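Insecticidal Delta-Endotoxin Cry8Ea1 (Bacillus Thuringiensis, PDB 3EB7) kills larvae of the underground pest Holotrichia parallela, probably by inserting its helical domain into gut membranes and forming pores, as other three-domain Cry toxins do. Local coordinates at residues 194-197 with 198-202; 263-266 with 267-271; 436-439 with 440-443; 569-573 with 574-578. All coordinates share one frame; numbering follows the deposited sequence.

Contact 1: residues 194-197 with 198-202; sequences KGSN and AKQWV
Asn197 and Gln200 exchange bonds at the start of a helix, a textbook capping box in which each side chain serves a backbone N-H of the other residue. The Asn197 side chain is tucked between its own backbone N and carbonyl carbon (chi1 65°), a crowded position that folds OD1 back over the first turn. There Asn197 OD1 accepts from Gln200 N at 2.8 Å, almost in line with its C=O. In return Gln200, with CG beside its own backbone N (chi1 -73°) and the chain straight beyond CG, runs back along the incoming loop. Gln200 OE1 is gripped twice, by Ser196 N at 2.6 Å and by Asn197 N at 3.0 Å, both donors tilted from the amide plane. The two side chains cross at about a right angle, their amide planes 37° apart. Behind them the first regular helical bond joins Trp201 N to Asn197 O at 3.0 Å. The cap thus closes the loop from helix 161-191 and begins helix 198-220, whose Ala198 and Trp201 pack on helix 263-270; the Trp201 indole meets Phe263 edge-to-face and donates through NE1 to Glu267.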
loop_
_atom_site.group_PDB
_atom_site.type_symbol
_atom_site.label_atom_id
_atom_site.label_comp_id
_atom_site.label_asym_id
_atom_site.label_seq_id
_atom_site.Cartn_x
_atom_site.Cartn_y
_atom_site.Cartn_z
ATOM N N LYS A 194 9.544 10.854 -15.469
ATOM C CA LYS A 194 9.860 9.902 -16.553
ATOM C C LYS A 194 11.039 10.431 -17.383
ATOM O O LYS A 194 11.022 11.570 -17.822
ATOM C CB LYS A 194 8.645 9.680 -17.437
ATOM C CG LYS A 194 8.682 8.446 -18.289
ATOM C CD LYS A 194 7.390 8.346 -19.081
ATOM C CE LYS A 194 7.233 7.029 -19.862
ATOM N NZ LYS A 194 8.460 6.677 -20.670
ATOM N N GLY A 195 12.074 9.612 -17.561
ATOM C CA GLY A 195 13.277 10.039 -18.240
ATOM C C GLY A 195 13.705 9.069 -19.310
ATOM O O GLY A 195 12.890 8.331 -19.852
ATOM N N SER A 196 14.993 9.055 -19.606
ATOM C CA SER A 196 15.522 8.195 -20.638
ATOM C C SER A 196 16.656 7.284 -20.124
ATOM O O SER A 196 16.929 6.249 -20.747
ATOM C CB SER A 196 16.036 9.067 -21.767
ATOM O OG SER A 196 17.120 9.858 -21.263
ATOM N N ASN A 197 17.308 7.643 -19.003
ATOM C CA ASN A 197 18.438 6.823 -18.527
ATOM C C ASN A 197 18.164 6.097 -17.220
ATOM O O ASN A 197 17.145 6.314 -16.572
ATOM C CB ASN A 197 19.762 7.629 -18.466
ATOM C CG ASN A 197 19.707 8.742 -17.437
ATOM O OD1 ASN A 197 19.084 8.598 -16.368
ATOM N ND2 ASN A 197 20.346 9.858 -17.741
ATOM N N ALA A 198 19.102 5.246 -16.816
ATOM C CA ALA A 198 18.912 4.389 -15.629
ATOM C C ALA A 198 18.892 5.172 -14.304
ATOM O O ALA A 198 18.192 4.801 -13.393
ATOM C CB ALA A 198 19.967 3.246 -15.609
ATOM N N LYS A 199 19.620 6.276 -14.223
ATOM C CA LYS A 199 19.658 7.102 -13.038
ATOM C C LYS A 199 18.288 7.717 -12.850
ATOM O O LYS A 199 17.730 7.665 -11.752
ATOM C CB LYS A 199 20.710 8.198 -13.192
ATOM C CG LYS A 199 20.833 9.184 -12.028
ATOM C CD LYS A 199 21.871 10.224 -12.363
ATOM C CE LYS A 199 21.838 11.419 -11.381
ATOM N NZ LYS A 199 22.941 11.373 -10.392
ATOM N N GLN A 200 17.733 8.283 -13.924
ATOM C CA GLN A 200 16.366 8.782 -13.894
ATOM C C GLN A 200 15.373 7.694 -13.500
ATOM O O GLN A 200 14.463 7.944 -12.747
ATOM C CB GLN A 200 16.019 9.336 -15.251
ATOM C CG GLN A 200 16.717 10.687 -15.527
ATOM C CD GLN A 200 16.596 11.113 -16.968
ATOM O OE1 GLN A 200 16.498 10.288 -17.868
ATOM N NE2 GLN A 200 16.628 12.414 -17.199
ATOM N N TRP A 201 15.552 6.466 -13.992
ATOM C CA TRP A 201 14.658 5.400 -13.568
ATOM C C TRP A 201 14.680 5.201 -12.021
ATOM O O TRP A 201 13.637 5.085 -11.391
ATOM C CB TRP A 201 14.935 4.106 -14.331
ATOM C CG TRP A 201 13.856 3.129 -14.027
ATOM C CD1 TRP A 201 12.699 2.930 -14.727
ATOM C CD2 TRP A 201 13.817 2.224 -12.904
ATOM N NE1 TRP A 201 11.942 1.970 -14.095
ATOM C CE2 TRP A 201 12.615 1.508 -12.993
ATOM C CE3 TRP A 201 14.698 1.952 -11.845
ATOM C CZ2 TRP A 201 12.255 0.533 -12.062
ATOM C CZ3 TRP A 201 14.339 0.988 -10.899
ATOM C CH2 TRP A 201 13.131 0.289 -11.019
ATOM N N VAL A 202 15.874 5.174 -11.427
ATOM C CA VAL A 202 16.012 5.071 -9.942
ATOM C C VAL A 202 15.197 6.157 -9.210
ATOM O O VAL A 202 14.489 5.868 -8.236
ATOM C CB VAL A 202 17.515 5.089 -9.510
ATOM C CG1 VAL A 202 17.667 5.083 -7.976
ATOM C CG2 VAL A 202 18.238 3.926 -10.108
#

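Contact 2: residues 263-266 with 267-271; sequences FNTL and ESTFI
Leu266 and Phe270, one helical turn apart, make the tight side of this short helix. Their side chains lie side by side and point the same way, so that both leucine methyl branches come up to one ring atom: Leu266 CD2 lies 3.9 Å from Phe270 CE1 and Leu266 CD1 4.0 Å from the same carbon. At the foot of this pair, the Leu266 carbonyl takes two donors. Phe270 N binds Leu266 O at 2.7 Å, close to the carbonyl plane, whereas Thr269 N, at 3.2 Å from Leu266 O, stands above that plane, well off a lone pair. Ile422 of strand 414-422 and Pro246 cover Phe270 further. In the three-domain architecture of Cry toxins, helix 263-270 belongs to the middle, beta-prism domain and presses against helix 198-220 of the helical domain. Glu267 works at that junction: CG is anti to its backbone N (chi1 -175°) and the chain bends at the next bond (chi2 69°), carrying the carboxylate to Arg208, with which it forms a salt bridge, and to the Trp201 indole. The neighbouring flank is looser and more polar. Thr265 and Thr269 stand alongside each other there, and Thr269 OG1 reaches back to Thr265 O at 2.6 Å, giving that carbonyl a side-chain donor, while Thr265 OG1 turns to Ser262. Asn264 and Ser268 are exposed to solvent; their link is the helical bond from Ser268 N to Asn264 O at 3.1 Å, and the Ser268 CB lies 3.5 Å from that carbonyl oxygen.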
loop_
_atom_site.group_PDB
_atom_site.type_symbol
_atom_site.label_atom_id
_atom_site.label_comp_id
_atom_site.label_asym_id
_atom_site.label_seq_id
_atom_site.Cartn_x
_atom_site.Cartn_y
_atom_site.Cartn_z
ATOM N N PHE A 263 15.888 3.876 -19.461
ATOM C CA PHE A 263 14.682 3.962 -18.655
ATOM C C PHE A 263 13.622 2.891 -19.007
ATOM O O PHE A 263 13.196 2.107 -18.119
ATOM C CB PHE A 263 14.043 5.349 -18.806
ATOM C CG PHE A 263 12.917 5.609 -17.821
ATOM C CD1 PHE A 263 13.152 6.359 -16.664
ATOM C CD2 PHE A 263 11.639 5.091 -18.031
ATOM C CE1 PHE A 263 12.134 6.590 -15.749
ATOM C CE2 PHE A 263 10.608 5.309 -17.117
ATOM C CZ PHE A 263 10.856 6.069 -15.974
ATOM N N ASN A 264 13.178 2.897 -20.276
ATOM C CA ASN A 264 12.127 1.977 -20.736
ATOM C C ASN A 264 12.549 0.534 -20.594
ATOM O O ASN A 264 11.712 -0.327 -20.255
ATOM C CB ASN A 264 11.687 2.233 -22.169
ATOM C CG ASN A 264 10.974 3.572 -22.346
ATOM O OD1 ASN A 264 10.367 4.112 -21.418
ATOM N ND2 ASN A 264 11.037 4.107 -23.566
ATOM N N THR A 265 13.814 0.240 -20.862
ATOM C CA THR A 265 14.295 -1.133 -20.684
ATOM C C THR A 265 14.205 -1.558 -19.199
ATOM O O THR A 265 13.800 -2.670 -18.902
ATOM C CB THR A 265 15.734 -1.251 -21.172
ATOM O OG1 THR A 265 15.842 -0.696 -22.497
ATOM C CG2 THR A 265 16.214 -2.676 -21.156
ATOM N N LEU A 266 14.581 -0.674 -18.274
ATOM C CA LEU A 266 14.468 -0.963 -16.830
ATOM C C LEU A 266 13.014 -1.125 -16.364
ATOM O O LEU A 266 12.715 -2.046 -15.605
ATOM C CB LEU A 266 15.170 0.097 -15.969
ATOM C CG LEU A 266 16.688 0.204 -16.163
ATOM C CD1 LEU A 266 17.270 1.010 -15.028
ATOM C CD2 LEU A 266 17.372 -1.236 -16.217
ATOM N N GLU A 267 12.140 -0.230 -16.800
ATOM C CA GLU A 267 10.738 -0.288 -16.401
ATOM C C GLU A 267 10.091 -1.601 -16.870
ATOM O O GLU A 267 9.353 -2.238 -16.134
ATOM C CB GLU A 267 9.954 0.935 -16.916
ATOM C CG GLU A 267 8.501 1.009 -16.442
ATOM C CD GLU A 267 8.321 1.312 -14.914
ATOM O OE1 GLU A 267 9.294 1.662 -14.208
ATOM O OE2 GLU A 267 7.174 1.217 -14.412
ATOM N N SER A 268 10.414 -2.036 -18.074
ATOM C CA SER A 268 9.844 -3.281 -18.577
ATOM C C SER A 268 10.572 -4.568 -18.078
ATOM O O SER A 268 10.054 -5.673 -18.209
ATOM C CB SER A 268 9.699 -3.197 -20.106
ATOM O OG SER A 268 10.846 -3.736 -20.703
ATOM N N THR A 269 11.732 -4.417 -17.439
ATOM C CA THR A 269 12.482 -5.566 -16.925
ATOM C C THR A 269 12.484 -5.682 -15.387
ATOM O O THR A 269 12.332 -6.803 -14.861
ATOM C CB THR A 269 13.947 -5.565 -17.428
ATOM O OG1 THR A 269 13.998 -5.290 -18.837
ATOM C CG2 THR A 269 14.616 -6.864 -17.146
ATOM N N PHE A 270 12.672 -4.562 -14.671
ATOM C CA PHE A 270 12.674 -4.581 -13.208
ATOM C C PHE A 270 11.289 -4.797 -12.567
ATOM O O PHE A 270 11.189 -5.343 -11.457
ATOM C CB PHE A 270 13.246 -3.296 -12.651
ATOM C CG PHE A 270 14.745 -3.272 -12.544
ATOM C CD1 PHE A 270 15.417 -2.056 -12.532
ATOM C CD2 PHE A 270 15.486 -4.444 -12.442
ATOM C CE1 PHE A 270 16.796 -1.998 -12.387
ATOM C CE2 PHE A 270 16.883 -4.400 -12.285
ATOM C CZ PHE A 270 17.538 -3.192 -12.265
ATOM N N ILE A 271 10.250 -4.340 -13.266
ATOM C CA ILE A 271 8.881 -4.361 -12.822
ATOM C C ILE A 271 8.190 -5.567 -13.484
ATOM O O ILE A 271 8.309 -5.789 -14.687
ATOM C CB ILE A 271 8.150 -3.010 -13.174
ATOM C CG1 ILE A 271 8.927 -1.816 -12.607
ATOM C CG2 ILE A 271 6.686 -2.952 -12.635
ATOM C CD1 ILE A 271 9.254 -1.922 -11.121
#

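Contact 3: residues 436-439 with 440-443; sequences SADR and TNTV
Between Asp438 and Thr442 the backbone bends round the carboxylate of Asp438, with Asn441 in the left-handed region at a phi of 45°, which turns successive amide groups inward. Asp438 has CG between its backbone N and its carbonyl carbon (chi1 73°), and this directs both oxygens into the bend. Each takes a different N-H: Asp438 OD1 accepts from Asn441 N at 3.0 Å, met from above the carboxylate plane and with a rather bent N-H, while Asp438 OD2 accepts from Thr442 N at 3.2 Å on its syn side in a much straighter bond. Asp438 OD2 has a further donor in a water that lies 2.7 Å from it and also donates to Thr442 O at 2.8 Å, so that both polar backbone atoms of Thr442 are tied to the same oxygen, one directly and one through the water. Within the second arm, Thr440 OG1 and Thr442 OG1 share a hydrogen bond of 2.8 Å, which holds the two hydroxyl-bearing side chains together beside the carboxylate. Lys455 NZ makes a salt bridge to Asp438 OD1 and a hydrogen bond to Asn441 OD1, and probably offsets the negative charge; the amide nitrogen of Asn441 goes to Arg488 O. Arg439 instead heads away from the bend, extended from CG to NE, to a salt bridge with Asp340. This aspartate-held bend lies in the connection between the last strand of the prism, 427-434, and strand 442-443, which joins strand 482-491 in parallel as an edge of the C-terminal beta sandwich of three-domain Cry toxins.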
loop_
_atom_site.group_PDB
_atom_site.type_symbol
_atom_site.label_atom_id
_atom_site.label_comp_id
_atom_site.label_asym_id
_atom_site.label_seq_id
_atom_site.Cartn_x
_atom_site.Cartn_y
_atom_site.Cartn_z
ATOM N N SER A 436 -0.624 -6.022 5.773
ATOM C CA SER A 436 -2.112 -6.172 5.866
ATOM C C SER A 436 -2.706 -7.236 4.937
ATOM O O SER A 436 -3.822 -7.658 5.114
ATOM C CB SER A 436 -2.831 -4.833 5.595
ATOM O OG SER A 436 -2.440 -4.292 4.345
ATOM N N ALA A 437 -1.944 -7.638 3.930
ATOM C CA ALA A 437 -2.391 -8.583 2.941
ATOM C C ALA A 437 -2.038 -10.012 3.395
ATOM O O ALA A 437 -0.910 -10.457 3.292
ATOM C CB ALA A 437 -1.751 -8.235 1.612
ATOM N N ASP A 438 -3.028 -10.730 3.895
ATOM C CA ASP A 438 -2.767 -11.979 4.575
ATOM C C ASP A 438 -2.482 -13.117 3.597
ATOM O O ASP A 438 -2.694 -12.990 2.404
ATOM C CB ASP A 438 -3.890 -12.306 5.604
ATOM C CG ASP A 438 -5.221 -12.746 4.959
ATOM O OD1 ASP A 438 -5.344 -12.904 3.717
ATOM O OD2 ASP A 438 -6.177 -12.951 5.731
ATOM N N ARG A 439 -2.014 -14.225 4.150
ATOM C CA ARG A 439 -1.633 -15.423 3.423
ATOM C C ARG A 439 -2.758 -16.426 3.203
ATOM O O ARG A 439 -2.622 -17.351 2.399
ATOM C CB ARG A 439 -0.525 -16.121 4.210
ATOM C CG ARG A 439 0.752 -15.314 4.289
ATOM C CD ARG A 439 1.849 -16.198 4.908
ATOM N NE ARG A 439 3.104 -15.574 4.590
ATOM C CZ ARG A 439 3.905 -15.944 3.610
ATOM N NH1 ARG A 439 3.621 -17.011 2.884
ATOM N NH2 ARG A 439 5.011 -15.241 3.384
ATOM N N THR A 440 -3.864 -16.232 3.906
ATOM C CA THR A 440 -4.870 -17.275 4.105
ATOM C C THR A 440 -6.267 -16.888 3.625
ATOM O O THR A 440 -7.188 -17.739 3.649
ATOM C CB THR A 440 -4.998 -17.607 5.641
ATOM O OG1 THR A 440 -5.070 -16.378 6.372
ATOM C CG2 THR A 440 -3.786 -18.430 6.177
ATOM N N ASN A 441 -6.455 -15.620 3.231
ATOM C CA ASN A 441 -7.820 -15.114 2.977
ATOM C C ASN A 441 -8.828 -15.526 4.084
ATOM O O ASN A 441 -9.849 -16.198 3.833
ATOM C CB ASN A 441 -8.322 -15.552 1.598
ATOM C CG ASN A 441 -7.556 -14.917 0.467
ATOM O OD1 ASN A 441 -7.143 -13.756 0.560
ATOM N ND2 ASN A 441 -7.360 -15.672 -0.617
ATOM N N THR A 442 -8.517 -15.121 5.307
ATOM C CA THR A 442 -9.321 -15.421 6.478
ATOM C C THR A 442 -10.596 -14.614 6.421
ATOM O O THR A 442 -10.562 -13.438 6.098
ATOM C CB THR A 442 -8.547 -15.090 7.783
ATOM O OG1 THR A 442 -7.373 -15.901 7.838
ATOM C CG2 THR A 442 -9.374 -15.357 9.057
ATOM N N VAL A 443 -11.712 -15.264 6.749
ATOM C CA VAL A 443 -13.031 -14.623 6.877
ATOM C C VAL A 443 -13.396 -14.639 8.358
ATOM O O VAL A 443 -13.464 -15.721 8.982
ATOM C CB VAL A 443 -14.113 -15.365 6.008
ATOM C CG1 VAL A 443 -15.485 -14.684 6.075
ATOM C CG2 VAL A 443 -13.662 -15.427 4.565
HETATM O O HOH W 1 -8.549 -11.932 4.896
#

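Contact 4: residues 569-573 with 574-578; sequences FSSIV and GGSVV
Val573 and Ser576 begin and end a type II beta turn at the tip of the loop linking strands 559-567 and 578-588 of the C-terminal beta sandwich. The turn is closed by Ser576 N, which donates to Val573 O at 3.0 Å, and Gly575 occupies its third position with a phi of 121°, a backbone shape that glycine adopts readily. The side chain of Ser576 reinforces the same closure. Ser576 CB points into the loop and lies 3.2 Å from Val573 O and 3.5 Å from Ser571 O. From there Ser576 OG is anti to the carbonyl carbon of its own residue (chi1 -58°), which sets it back over the turn to donate to Val573 O at a short 2.5 Å, in the carbonyl plane and on a lone pair. One carbonyl oxygen therefore receives both the backbone and the side chain of the same serine. Ser576 OG also lies near Ser571 O, Ser571 OG and Val573 N, though the angle at Val573 N does not suit a hydrogen bond. Ser571 OG has its own task, accepting from Val573 N at 3.3 Å in an ST turn, so two successive turns share Val573. The tip around Ile572 and Gly574 is exposed, whereas Ser576 is buried and rests on Val509. Deeper down, where the loop nears strand 578-588, Phe569 and Val578 both pack on Phe511 of strand 511-517. The Phe569 and Val578 side chains meet at a slant, CZ of Phe569 3.6 Å from CG2 of Val578.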
loop_
_atom_site.group_PDB
_atom_site.type_symbol
_atom_site.label_atom_id
_atom_site.label_comp_id
_atom_site.label_asym_id
_atom_site.label_seq_id
_atom_site.Cartn_x
_atom_site.Cartn_y
_atom_site.Cartn_z
ATOM N N PHE A 569 -23.612 -7.989 -20.780
ATOM C CA PHE A 569 -23.236 -6.586 -20.790
ATOM C C PHE A 569 -24.269 -5.792 -21.607
ATOM O O PHE A 569 -24.607 -6.205 -22.719
ATOM C CB PHE A 569 -21.855 -6.424 -21.430
ATOM C CG PHE A 569 -20.673 -6.826 -20.544
ATOM C CD1 PHE A 569 -19.391 -6.319 -20.813
ATOM C CD2 PHE A 569 -20.822 -7.693 -19.456
ATOM C CE1 PHE A 569 -18.293 -6.701 -20.025
ATOM C CE2 PHE A 569 -19.735 -8.076 -18.681
ATOM C CZ PHE A 569 -18.477 -7.592 -18.976
ATOM N N SER A 570 -24.731 -4.649 -21.093
ATOM C CA SER A 570 -25.645 -3.764 -21.838
ATOM C C SER A 570 -25.085 -3.180 -23.162
ATOM O O SER A 570 -25.815 -2.570 -23.938
ATOM C CB SER A 570 -26.082 -2.618 -20.943
ATOM O OG SER A 570 -25.002 -1.738 -20.699
ATOM N N SER A 571 -23.795 -3.342 -23.421
ATOM C CA SER A 571 -23.197 -2.838 -24.639
ATOM C C SER A 571 -21.930 -3.630 -24.854
ATOM O O SER A 571 -21.286 -4.055 -23.882
ATOM C CB SER A 571 -22.876 -1.358 -24.471
ATOM O OG SER A 571 -22.272 -0.810 -25.615
ATOM N N ILE A 572 -21.577 -3.856 -26.110
ATOM C CA ILE A 572 -20.287 -4.432 -26.435
ATOM C C ILE A 572 -19.407 -3.474 -27.218
ATOM O O ILE A 572 -18.368 -3.856 -27.725
ATOM C CB ILE A 572 -20.400 -5.786 -27.210
ATOM C CG1 ILE A 572 -21.318 -5.646 -28.442
ATOM C CG2 ILE A 572 -20.807 -6.920 -26.265
ATOM C CD1 ILE A 572 -21.178 -6.784 -29.452
ATOM N N VAL A 573 -19.828 -2.222 -27.309
ATOM C CA VAL A 573 -19.074 -1.176 -27.982
ATOM C C VAL A 573 -17.673 -1.084 -27.387
ATOM O O VAL A 573 -17.484 -1.446 -26.240
ATOM C CB VAL A 573 -19.779 0.153 -27.779
ATOM C CG1 VAL A 573 -18.860 1.305 -28.166
ATOM C CG2 VAL A 573 -21.089 0.180 -28.597
ATOM N N GLY A 574 -16.702 -0.597 -28.167
ATOM C CA GLY A 574 -15.317 -0.478 -27.704
ATOM C C GLY A 574 -15.219 0.415 -26.482
ATOM O O GLY A 574 -15.541 1.605 -26.544
ATOM N N GLY A 575 -14.790 -0.158 -25.364
ATOM C CA GLY A 575 -14.701 0.604 -24.111
ATOM C C GLY A 575 -15.564 -0.046 -23.057
ATOM O O GLY A 575 -15.439 0.241 -21.867
ATOM N N SER A 576 -16.434 -0.948 -23.489
ATOM C CA SER A 576 -17.268 -1.706 -22.569
ATOM C C SER A 576 -16.381 -2.481 -21.580
ATOM O O SER A 576 -15.529 -3.257 -21.993
ATOM C CB SER A 576 -18.182 -2.618 -23.371
ATOM O OG SER A 576 -18.961 -1.807 -24.248
ATOM N N VAL A 577 -16.550 -2.225 -20.291
ATOM C CA VAL A 577 -15.610 -2.732 -19.292
ATOM C C VAL A 577 -16.274 -2.770 -17.912
ATOM O O VAL A 577 -17.016 -1.861 -17.535
ATOM C CB VAL A 577 -14.265 -1.884 -19.302
ATOM C CG1 VAL A 577 -14.452 -0.476 -18.650
ATOM C CG2 VAL A 577 -13.047 -2.656 -18.678
ATOM N N VAL A 578 -16.059 -3.869 -17.200
ATOM C CA VAL A 578 -16.331 -3.992 -15.772
ATOM C C VAL A 578 -14.995 -4.230 -15.022
ATOM O O VAL A 578 -14.289 -5.219 -15.299
ATOM C CB VAL A 578 -17.283 -5.183 -15.510
ATOM C CG1 VAL A 578 -17.667 -5.311 -14.026
ATOM C CG2 VAL A 578 -18.530 -5.080 -16.374
#

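How the contacts relate
From the N terminus the four contacts follow in series; none nests within or crosses another. Contact 1 closes the loop between helices 161-191 and 198-220 of the helical domain. Contact 2, in the prism, is its direct neighbour, with centres about 10 Å apart: a backbone bond between Ser196 and Phe263 adds to the side-chain links, so the pair ties two domains together. Contact 3 shapes the passage from the prism into the C-terminal sandwich, its nearest atoms about 17 Å from contact 2. Contact 4 closes a loop of that sandwich, about 19 Å from contact 3 between nearest atoms. A cap, a helical stretch and two turning loops thus span all three domains, yet only contacts 1 and 2 touch.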